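Local coordinates for LPXTG family cell surface protein Fms2 (Enterococcus faecium DO, PDB 5FCE) that probably mediates bacterial adhesion as a cell-wall-anchored surface protein, this piece being its ligand-binding region, at residues A[22-27]-A[90-95]. Sequence-based numbering, arbitrary orientation.
Sequences ITIPVK and VDLIVF
Leu92 carries its CG trans to the backbone N (chi1 179°), and a chi2 of 72° turns the fork so that each methyl meets a different residue of strand 21-28. Across from it, Ile24 holds CG1 beside its own backbone N and, with chi2 at 168°, runs out as an extended arm ending in CD1. This methyl reaches CD1 of Leu92 at 4.2 Å, the two side chains passing alongside one another in opposite directions. The other branch of the leucine, CD2, lies 3.8 Å from CG1 of Val26, and here the side chains cross at roughly a right angle. Leu92 is thus shared by two successive inward-facing residues of the strand, Ile24 and Val26.

The CA atoms of Ile24 and Leu92 are 9.4 Å apart, a separation of facing sheets rather than of paired strands, and no hydrogen bond links the segments. The backbone of strand 21-28 is instead hydrogen-bonded to strand 71-76, Ile24 with Ile73 and Val26 with Tyr71, whereas strand 91-96 belongs to a separate antiparallel sheet, between strands 36-42 and 99-103. The contact therefore joins two sheets face to face near the centre of the chain, in keeping with a flattened barrel. Leu41 of strand 36-42 touches Ile24, and Ile75 touches Leu92, extending the apolar interior around the three residues.

With only 107 Å² buried between the segments, summed over both, their direct contact is small and wholly aliphatic. Methyl groups alone meet here, so the association rests on dispersion and the exclusion of water, without the directional constraint of a polar bond.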
loop_
_atom_site.group_PDB
_atom_site.type_symbol
_atom_site.label_atom_id
_atom_site.label_comp_id
_atom_site.label_asym_id
_atom_site.label_seq_id
_atom_site.Cartn_x
_atom_site.Cartn_y
_atom_site.Cartn_z
ATOM N N ILE A 22 2.597 -3.191 -8.363
ATOM C CA ILE A 22 3.106 -3.467 -7.033
ATOM C C ILE A 22 2.056 -4.221 -6.236
ATOM O O ILE A 22 0.902 -3.783 -6.132
ATOM C CB ILE A 22 3.488 -2.176 -6.285
ATOM C CG1 ILE A 22 4.572 -1.429 -7.068
ATOM C CG2 ILE A 22 3.959 -2.496 -4.862
ATOM C CD1 ILE A 22 4.869 -0.018 -6.572
ATOM N N THR A 23 2.455 -5.367 -5.695
ATOM C CA THR A 23 1.573 -6.193 -4.887
ATOM C C THR A 23 1.999 -6.103 -3.417
ATOM O O THR A 23 3.166 -6.348 -3.075
ATOM C CB THR A 23 1.593 -7.652 -5.391
ATOM O OG1 THR A 23 1.054 -7.693 -6.725
ATOM C CG2 THR A 23 0.771 -8.536 -4.500
ATOM N N ILE A 24 1.054 -5.736 -2.553
ATOM C CA ILE A 24 1.338 -5.523 -1.134
ATOM C C ILE A 24 0.421 -6.351 -0.258
ATOM O O ILE A 24 -0.795 -6.136 -0.235
ATOM C CB ILE A 24 1.145 -4.049 -0.730
ATOM C CG1 ILE A 24 2.004 -3.144 -1.605
ATOM C CG2 ILE A 24 1.516 -3.846 0.724
ATOM C CD1 ILE A 24 1.675 -1.662 -1.494
ATOM N N PRO A 25 1.004 -7.294 0.492
ATOM C CA PRO A 25 0.206 -8.092 1.422
ATOM C C PRO A 25 0.094 -7.365 2.748
ATOM O O PRO A 25 1.106 -7.170 3.432
ATOM C CB PRO A 25 1.022 -9.384 1.576
ATOM C CG PRO A 25 2.436 -9.027 1.153
ATOM C CD PRO A 25 2.434 -7.645 0.537
ATOM N N VAL A 26 -1.113 -6.939 3.096
ATOM C CA VAL A 26 -1.312 -6.266 4.372
ATOM C C VAL A 26 -2.005 -7.188 5.366
ATOM O O VAL A 26 -2.821 -8.030 4.993
ATOM C CB VAL A 26 -2.104 -4.944 4.216
ATOM C CG1 VAL A 26 -1.424 -4.036 3.176
ATOM C CG2 VAL A 26 -3.535 -5.217 3.792
ATOM N N LYS A 27 -1.641 -7.048 6.633
ATOM C CA LYS A 27 -2.286 -7.818 7.702
ATOM C C LYS A 27 -3.010 -6.871 8.654
ATOM O O LYS A 27 -2.384 -6.072 9.355
ATOM C CB LYS A 27 -1.256 -8.668 8.458
ATOM C CG LYS A 27 -1.866 -9.567 9.535
ATOM C CD LYS A 27 -0.851 -10.495 10.205
ATOM C CE LYS A 27 0.059 -9.754 11.180
ATOM N NZ LYS A 27 0.520 -10.578 12.352
ATOM N N VAL A 90 8.832 5.201 2.190
ATOM C CA VAL A 90 7.624 4.889 1.433
ATOM C C VAL A 90 6.545 4.483 2.422
ATOM O O VAL A 90 6.773 3.604 3.254
ATOM C CB VAL A 90 7.863 3.747 0.425
ATOM C CG1 VAL A 90 6.557 3.353 -0.265
ATOM C CG2 VAL A 90 8.910 4.146 -0.601
ATOM N N ASP A 91 5.385 5.132 2.348
ATOM C CA ASP A 91 4.264 4.787 3.216
ATOM C C ASP A 91 3.077 4.305 2.393
ATOM O O ASP A 91 2.937 4.672 1.216
ATOM C CB ASP A 91 3.802 5.995 4.045
ATOM C CG ASP A 91 4.857 6.496 5.015
ATOM O OD1 ASP A 91 5.722 5.710 5.441
ATOM O OD2 ASP A 91 4.816 7.698 5.359
ATOM N N LEU A 92 2.227 3.492 3.020
ATOM C CA LEU A 92 0.935 3.119 2.442
ATOM C C LEU A 92 -0.175 3.729 3.282
ATOM O O LEU A 92 -0.248 3.502 4.489
ATOM C CB LEU A 92 0.774 1.594 2.401
ATOM C CG LEU A 92 -0.556 1.081 1.841
ATOM C CD1 LEU A 92 -0.636 1.286 0.310
ATOM C CD2 LEU A 92 -0.785 -0.393 2.232
ATOM N N ILE A 93 -1.026 4.519 2.644
ATOM C CA ILE A 93 -2.151 5.128 3.336
ATOM C C ILE A 93 -3.416 4.408 2.880
ATOM O O ILE A 93 -3.670 4.281 1.678
ATOM C CB ILE A 93 -2.228 6.634 3.009
ATOM C CG1 ILE A 93 -0.926 7.334 3.421
ATOM C CG2 ILE A 93 -3.412 7.308 3.732
ATOM C CD1 ILE A 93 -0.923 8.838 3.104
ATOM N N VAL A 94 -4.188 3.900 3.833
ATOM C CA VAL A 94 -5.427 3.205 3.499
ATOM C C VAL A 94 -6.608 3.992 4.013
ATOM O O VAL A 94 -6.770 4.170 5.230
ATOM C CB VAL A 94 -5.486 1.793 4.084
ATOM C CG1 VAL A 94 -6.761 1.093 3.621
ATOM C CG2 VAL A 94 -4.278 1.000 3.632
ATOM N N PHE A 95 -7.408 4.479 3.071
ATOM C CA PHE A 95 -8.659 5.156 3.395
ATOM C C PHE A 95 -9.775 4.130 3.337
ATOM O O PHE A 95 -9.820 3.317 2.410
ATOM C CB PHE A 95 -8.937 6.253 2.364
ATOM C CG PHE A 95 -7.891 7.328 2.315
ATOM C CD1 PHE A 95 -6.854 7.263 1.390
ATOM C CD2 PHE A 95 -7.950 8.413 3.179
ATOM C CE1 PHE A 95 -5.896 8.257 1.333
ATOM C CE2 PHE A 95 -6.990 9.410 3.131
ATOM C CZ PHE A 95 -5.961 9.332 2.203
#